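Local coordinates for centrosomal protein of 104 kDa (Homo sapiens, PDB 5LPI) that is required for ciliogenesis and for structural integrity at the ciliary tip, and contains an array of zinc fingers, at residues 30-42 with 119-133. Numbering follows the deposited sequence.
Sequences LHYWKHCLMLTRC and KAHLMGPAGCTMNLR. With ZN (zinc ion), chain G; ZN (zinc ion), chain H; ZN (zinc ion), chain F.
Arg133, close to the C-terminal end of the modelled chain, pushes its guanidinium between the backbone of Tyr32 to Cys36 and strand 39-41. Both terminal nitrogens grip one carbonyl oxygen end-on, NH1 and NH2 lying 3.0 and 2.9 Å from Tyr32 O, and NH1 also donates to Cys36 O at 2.8 Å. The backbone of Lys34 covers one face of the group; Leu39 O lies 3.2 Å above the plane on the opposite face, offset toward the rim. Arg133 is extended from CG to NE (chi2 177°, chi3 179°), which lets the guanidinium reach these carbonyls. Beside it Arg41 holds Trp33 O side-on through NE and NH2, the two guanidinium planes turned 70° apart. Farther along, Asn131 ND2 bridges two carbonyls, donating to Leu37 O on a lone pair (3.0 Å) and to Leu122 O of its own segment, while a water joins its OD1 to Leu39 O. The apolar part is built from Leu37, Met38, Leu122 and Met123: the methionines cross nearly at right angles, CG of Met123 3.7 Å from both Met38 SD and Leu37 CB, and Met38 CE, on a chain bent at chi2 and chi3, reaches Leu122 CD1. A leucine in place of Arg133 would probably leave Tyr32 O without these two donors and Cys36 O with one fewer, weakening the hold on the chain end. Charged and apolar contacts together thus pack the segment carrying His121 and Cys128 of the fourth zinc site against His31 and Cys36 of the first and the strand leading into Cys42 of the second.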
loop_
_atom_site.group_PDB
_atom_site.type_symbol
_atom_site.label_atom_id
_atom_site.label_comp_id
_atom_site.label_asym_id
_atom_site.label_seq_id
_atom_site.Cartn_x
_atom_site.Cartn_y
_atom_site.Cartn_z
ATOM N N LEU A 30 10.281 10.513 -9.926
ATOM C CA LEU A 30 10.966 9.293 -10.332
ATOM C C LEU A 30 11.075 8.325 -9.162
ATOM O O LEU A 30 10.927 7.106 -9.336
ATOM C CB LEU A 30 12.344 9.643 -10.890
ATOM C CG LEU A 30 13.221 8.522 -11.441
ATOM C CD1 LEU A 30 12.474 7.689 -12.493
ATOM C CD2 LEU A 30 14.457 9.149 -12.046
ATOM N N HIS A 31 11.343 8.859 -7.967
ATOM C CA HIS A 31 11.311 8.071 -6.742
ATOM C C HIS A 31 10.004 7.293 -6.596
ATOM O O HIS A 31 10.019 6.079 -6.367
ATOM C CB HIS A 31 11.531 9.002 -5.535
ATOM C CG HIS A 31 11.509 8.293 -4.218
ATOM N ND1 HIS A 31 12.488 7.400 -3.841
ATOM C CD2 HIS A 31 10.628 8.344 -3.190
ATOM C CE1 HIS A 31 12.216 6.934 -2.635
ATOM N NE2 HIS A 31 11.092 7.488 -2.224
ATOM N N TYR A 32 8.859 7.976 -6.715
ATOM C CA TYR A 32 7.579 7.290 -6.551
ATOM C C TYR A 32 7.370 6.256 -7.648
ATOM O O TYR A 32 6.815 5.178 -7.406
ATOM C CB TYR A 32 6.410 8.271 -6.581
ATOM C CG TYR A 32 6.498 9.506 -5.691
ATOM C CD1 TYR A 32 7.024 9.446 -4.403
ATOM C CD2 TYR A 32 6.020 10.733 -6.148
ATOM C CE1 TYR A 32 7.088 10.602 -3.599
ATOM C CE2 TYR A 32 6.073 11.882 -5.355
ATOM C CZ TYR A 32 6.611 11.806 -4.080
ATOM O OH TYR A 32 6.667 12.948 -3.302
ATOM N N TRP A 33 7.768 6.591 -8.877
ATOM C CA TRP A 33 7.466 5.739 -10.020
ATOM C C TRP A 33 8.237 4.425 -9.956
ATOM O O TRP A 33 7.714 3.385 -10.378
ATOM C CB TRP A 33 7.784 6.497 -11.317
ATOM C CG TRP A 33 7.515 5.741 -12.581
ATOM C CD1 TRP A 33 8.427 5.408 -13.543
ATOM C CD2 TRP A 33 6.245 5.247 -13.045
ATOM N NE1 TRP A 33 7.804 4.738 -14.566
ATOM C CE2 TRP A 33 6.469 4.628 -14.292
ATOM C CE3 TRP A 33 4.943 5.285 -12.538
ATOM C CZ2 TRP A 33 5.447 4.028 -15.024
ATOM C CZ3 TRP A 33 3.925 4.699 -13.268
ATOM C CH2 TRP A 33 4.184 4.080 -14.502
ATOM N N LYS A 34 9.448 4.441 -9.412
ATOM C CA LYS A 34 10.332 3.279 -9.481
ATOM C C LYS A 34 10.835 2.740 -8.147
ATOM O O LYS A 34 11.038 1.528 -8.041
ATOM C CB LYS A 34 11.563 3.597 -10.342
ATOM C CG LYS A 34 11.218 3.740 -11.832
ATOM C CD LYS A 34 12.462 3.927 -12.667
ATOM C CE LYS A 34 12.061 3.940 -14.164
ATOM N NZ LYS A 34 13.226 3.906 -15.082
ATOM N N HIS A 35 11.045 3.578 -7.141
ATOM C CA HIS A 35 11.928 3.180 -6.044
ATOM C C HIS A 35 11.284 3.126 -4.669
ATOM O O HIS A 35 11.662 2.268 -3.876
ATOM C CB HIS A 35 13.129 4.125 -5.985
ATOM C CG HIS A 35 13.916 4.146 -7.250
ATOM N ND1 HIS A 35 14.559 3.031 -7.736
ATOM C CD2 HIS A 35 14.146 5.137 -8.144
ATOM C CE1 HIS A 35 15.162 3.334 -8.875
ATOM N NE2 HIS A 35 14.928 4.606 -9.144
ATOM N N CYS A 36 10.351 4.023 -4.341
ATOM C CA CYS A 36 9.843 4.103 -2.970
ATOM C C CYS A 36 9.247 2.775 -2.512
ATOM O O CYS A 36 8.324 2.250 -3.138
ATOM C CB CYS A 36 8.793 5.205 -2.852
ATOM S SG CYS A 36 8.190 5.464 -1.141
ATOM N N LEU A 37 9.753 2.246 -1.386
ATOM C CA LEU A 37 9.293 0.945 -0.899
ATOM C C LEU A 37 7.858 0.978 -0.382
ATOM O O LEU A 37 7.239 -0.081 -0.246
ATOM C CB LEU A 37 10.225 0.434 0.212
ATOM C CG LEU A 37 11.669 0.160 -0.215
ATOM C CD1 LEU A 37 12.515 -0.276 0.962
ATOM C CD2 LEU A 37 11.717 -0.880 -1.320
ATOM N N MET A 38 7.315 2.151 -0.084
ATOM C CA MET A 38 5.963 2.247 0.451
ATOM C C MET A 38 4.901 2.329 -0.634
ATOM O O MET A 38 3.697 2.268 -0.329
ATOM C CB MET A 38 5.853 3.461 1.369
ATOM C CG MET A 38 6.837 3.435 2.534
ATOM S SD MET A 38 6.502 2.076 3.685
ATOM C CE MET A 38 4.824 2.506 4.155
ATOM N N LEU A 39 5.310 2.454 -1.886
ATOM C CA LEU A 39 4.389 2.631 -2.992
ATOM C C LEU A 39 4.504 1.459 -3.954
ATOM O O LEU A 39 5.486 0.706 -3.950
ATOM C CB LEU A 39 4.678 3.947 -3.738
ATOM C CG LEU A 39 4.857 5.192 -2.878
ATOM C CD1 LEU A 39 5.252 6.388 -3.764
ATOM C CD2 LEU A 39 3.595 5.512 -2.068
ATOM N N THR A 40 3.476 1.323 -4.785
ATOM C CA THR A 40 3.453 0.323 -5.835
ATOM C C THR A 40 2.776 0.936 -7.054
ATOM O O THR A 40 2.015 1.899 -6.942
ATOM C CB THR A 40 2.726 -0.952 -5.363
ATOM O OG1 THR A 40 2.889 -1.968 -6.341
ATOM C CG2 THR A 40 1.232 -0.704 -5.178
ATOM N N ARG A 41 3.073 0.395 -8.230
ATOM C CA ARG A 41 2.312 0.736 -9.425
ATOM C C ARG A 41 1.109 -0.183 -9.524
ATOM O O ARG A 41 1.272 -1.403 -9.584
ATOM C CB ARG A 41 3.141 0.572 -10.697
ATOM C CG ARG A 41 4.012 1.710 -11.068
ATOM C CD ARG A 41 4.771 1.350 -12.351
ATOM N NE ARG A 41 6.145 1.799 -12.254
ATOM C CZ ARG A 41 7.124 1.397 -13.047
ATOM N NH1 ARG A 41 6.881 0.524 -14.019
ATOM N NH2 ARG A 41 8.336 1.871 -12.857
ATOM N N CYS A 42 -0.086 0.387 -9.620
ATOM C CA CYS A 42 -1.258 -0.459 -9.843
ATOM C C CYS A 42 -1.163 -1.134 -11.207
ATOM O O CYS A 42 -1.064 -0.453 -12.235
ATOM C CB CYS A 42 -2.539 0.363 -9.754
ATOM S SG CYS A 42 -3.989 -0.654 -10.037
ATOM N N LYS A 119 5.656 1.067 7.951
ATOM C CA LYS A 119 7.023 1.241 7.472
ATOM C C LYS A 119 7.884 0.033 7.811
ATOM O O LYS A 119 8.649 -0.443 6.967
ATOM C CB LYS A 119 7.635 2.518 8.059
ATOM C CG LYS A 119 7.086 3.805 7.454
ATOM C CD LYS A 119 7.972 4.992 7.861
ATOM C CE LYS A 119 7.537 6.292 7.192
ATOM N NZ LYS A 119 6.258 6.806 7.759
ATOM N N ALA A 120 7.769 -0.483 9.039
ATOM C CA ALA A 120 8.605 -1.617 9.421
ATOM C C ALA A 120 8.252 -2.863 8.613
ATOM O O ALA A 120 9.136 -3.645 8.237
ATOM C CB ALA A 120 8.476 -1.875 10.922
ATOM N N HIS A 121 6.965 -3.067 8.336
ATOM C CA HIS A 121 6.570 -4.217 7.528
ATOM C C HIS A 121 7.098 -4.108 6.103
ATOM O O HIS A 121 7.699 -5.047 5.576
ATOM C CB HIS A 121 5.052 -4.346 7.505
ATOM C CG HIS A 121 4.577 -5.512 6.698
ATOM N ND1 HIS A 121 4.592 -6.802 7.181
ATOM C CD2 HIS A 121 4.111 -5.589 5.429
ATOM C CE1 HIS A 121 4.140 -7.623 6.250
ATOM N NE2 HIS A 121 3.835 -6.910 5.181
ATOM N N LEU A 122 6.884 -2.965 5.465
ATOM C CA LEU A 122 7.180 -2.855 4.037
ATOM C C LEU A 122 8.664 -2.619 3.755
ATOM O O LEU A 122 9.167 -3.055 2.715
ATOM C CB LEU A 122 6.328 -1.744 3.427
ATOM C CG LEU A 122 4.837 -2.104 3.340
ATOM C CD1 LEU A 122 4.025 -0.919 2.845
ATOM C CD2 LEU A 122 4.620 -3.317 2.423
ATOM N N MET A 123 9.390 -1.975 4.669
ATOM C CA MET A 123 10.779 -1.612 4.417
ATOM C C MET A 123 11.789 -2.314 5.303
ATOM O O MET A 123 12.969 -2.364 4.944
ATOM C CB MET A 123 10.961 -0.104 4.599
ATOM C CG MET A 123 9.891 0.661 3.899
ATOM S SD MET A 123 10.381 2.355 3.689
ATOM C CE MET A 123 9.994 3.073 5.226
ATOM N N GLY A 124 11.372 -2.832 6.446
ATOM C CA GLY A 124 12.307 -3.344 7.413
ATOM C C GLY A 124 12.934 -4.632 6.937
ATOM O O GLY A 124 12.561 -5.186 5.896
ATOM N N PRO A 125 13.905 -5.134 7.691
ATOM C CA PRO A 125 14.482 -6.438 7.367
ATOM C C PRO A 125 13.548 -7.549 7.815
ATOM O O PRO A 125 12.852 -7.441 8.828
ATOM C CB PRO A 125 15.801 -6.458 8.158
ATOM C CG PRO A 125 15.797 -5.203 9.029
ATOM C CD PRO A 125 14.423 -4.614 8.967
ATOM N N ALA A 126 13.529 -8.621 7.021
ATOM C CA ALA A 126 12.685 -9.786 7.271
ATOM C C ALA A 126 11.209 -9.411 7.379
ATOM O O ALA A 126 10.428 -10.122 8.024
ATOM C CB ALA A 126 13.132 -10.546 8.525
ATOM N N GLY A 127 10.814 -8.303 6.754
ATOM C CA GLY A 127 9.428 -7.886 6.766
ATOM C C GLY A 127 8.644 -8.524 5.638
ATOM O O GLY A 127 8.629 -9.753 5.513
ATOM N N CYS A 128 8.019 -7.697 4.796
ATOM C CA CYS A 128 7.144 -8.198 3.742
ATOM C C CYS A 128 7.943 -8.969 2.697
ATOM O O CYS A 128 8.952 -8.484 2.184
ATOM C CB CYS A 128 6.393 -7.043 3.075
ATOM S SG CYS A 128 5.089 -7.618 1.952
ATOM N N THR A 129 7.486 -10.171 2.376
ATOM C CA THR A 129 8.121 -10.986 1.353
ATOM C C THR A 129 7.550 -10.744 -0.035
ATOM O O THR A 129 8.052 -11.318 -1.004
ATOM C CB THR A 129 7.957 -12.465 1.687
ATOM O OG1 THR A 129 6.585 -12.818 1.490
ATOM C CG2 THR A 129 8.326 -12.724 3.135
ATOM N N MET A 130 6.501 -9.937 -0.158
ATOM C CA MET A 130 5.816 -9.768 -1.430
ATOM C C MET A 130 5.959 -8.350 -1.976
ATOM O O MET A 130 5.248 -7.987 -2.913
ATOM C CB MET A 130 4.334 -10.142 -1.288
ATOM C CG MET A 130 4.082 -11.621 -1.001
ATOM S SD MET A 130 4.752 -12.673 -2.313
ATOM C CE MET A 130 3.687 -12.233 -3.684
ATOM N N ASN A 131 6.863 -7.546 -1.420
ATOM C CA ASN A 131 7.092 -6.178 -1.888
ATOM C C ASN A 131 8.151 -6.215 -2.982
ATOM O O ASN A 131 9.350 -6.320 -2.700
ATOM C CB ASN A 131 7.515 -5.287 -0.726
ATOM C CG ASN A 131 7.616 -3.830 -1.113
ATOM O OD1 ASN A 131 7.400 -3.462 -2.273
ATOM N ND2 ASN A 131 7.935 -2.980 -0.134
ATOM N N LEU A 132 7.711 -6.085 -4.240
ATOM C CA LEU A 132 8.599 -6.288 -5.379
ATOM C C LEU A 132 9.634 -5.185 -5.549
ATOM O O LEU A 132 10.580 -5.370 -6.320
ATOM C CB LEU A 132 7.783 -6.427 -6.666
ATOM C CG LEU A 132 6.671 -7.481 -6.585
ATOM C CD1 LEU A 132 5.896 -7.581 -7.895
ATOM C CD2 LEU A 132 7.246 -8.835 -6.173
ATOM N N ARG A 133 9.480 -4.046 -4.879
ATOM C CA ARG A 133 10.548 -3.058 -4.912
ATOM C C ARG A 133 11.618 -3.326 -3.872
ATOM O O ARG A 133 12.629 -2.620 -3.857
ATOM C CB ARG A 133 10.000 -1.646 -4.703
ATOM C CG ARG A 133 9.120 -1.168 -5.844
ATOM C CD ARG A 133 8.561 0.191 -5.560
ATOM N NE ARG A 133 7.732 0.666 -6.662
ATOM C CZ ARG A 133 7.300 1.911 -6.760
ATOM N NH1 ARG A 133 7.634 2.784 -5.817
ATOM N NH2 ARG A 133 6.563 2.279 -7.806
HETATM ZN ZN ZN G . 9.739 7.142 -0.614
HETATM ZN ZN ZN H . 3.260 -7.661 3.325
HETATM ZN ZN ZN F . -5.475 1.134 -10.186
HETATM O O HOH W 1 6.338 -1.755 -4.140
HETATM O O HOH W 2 5.808 -1.281 -8.606
#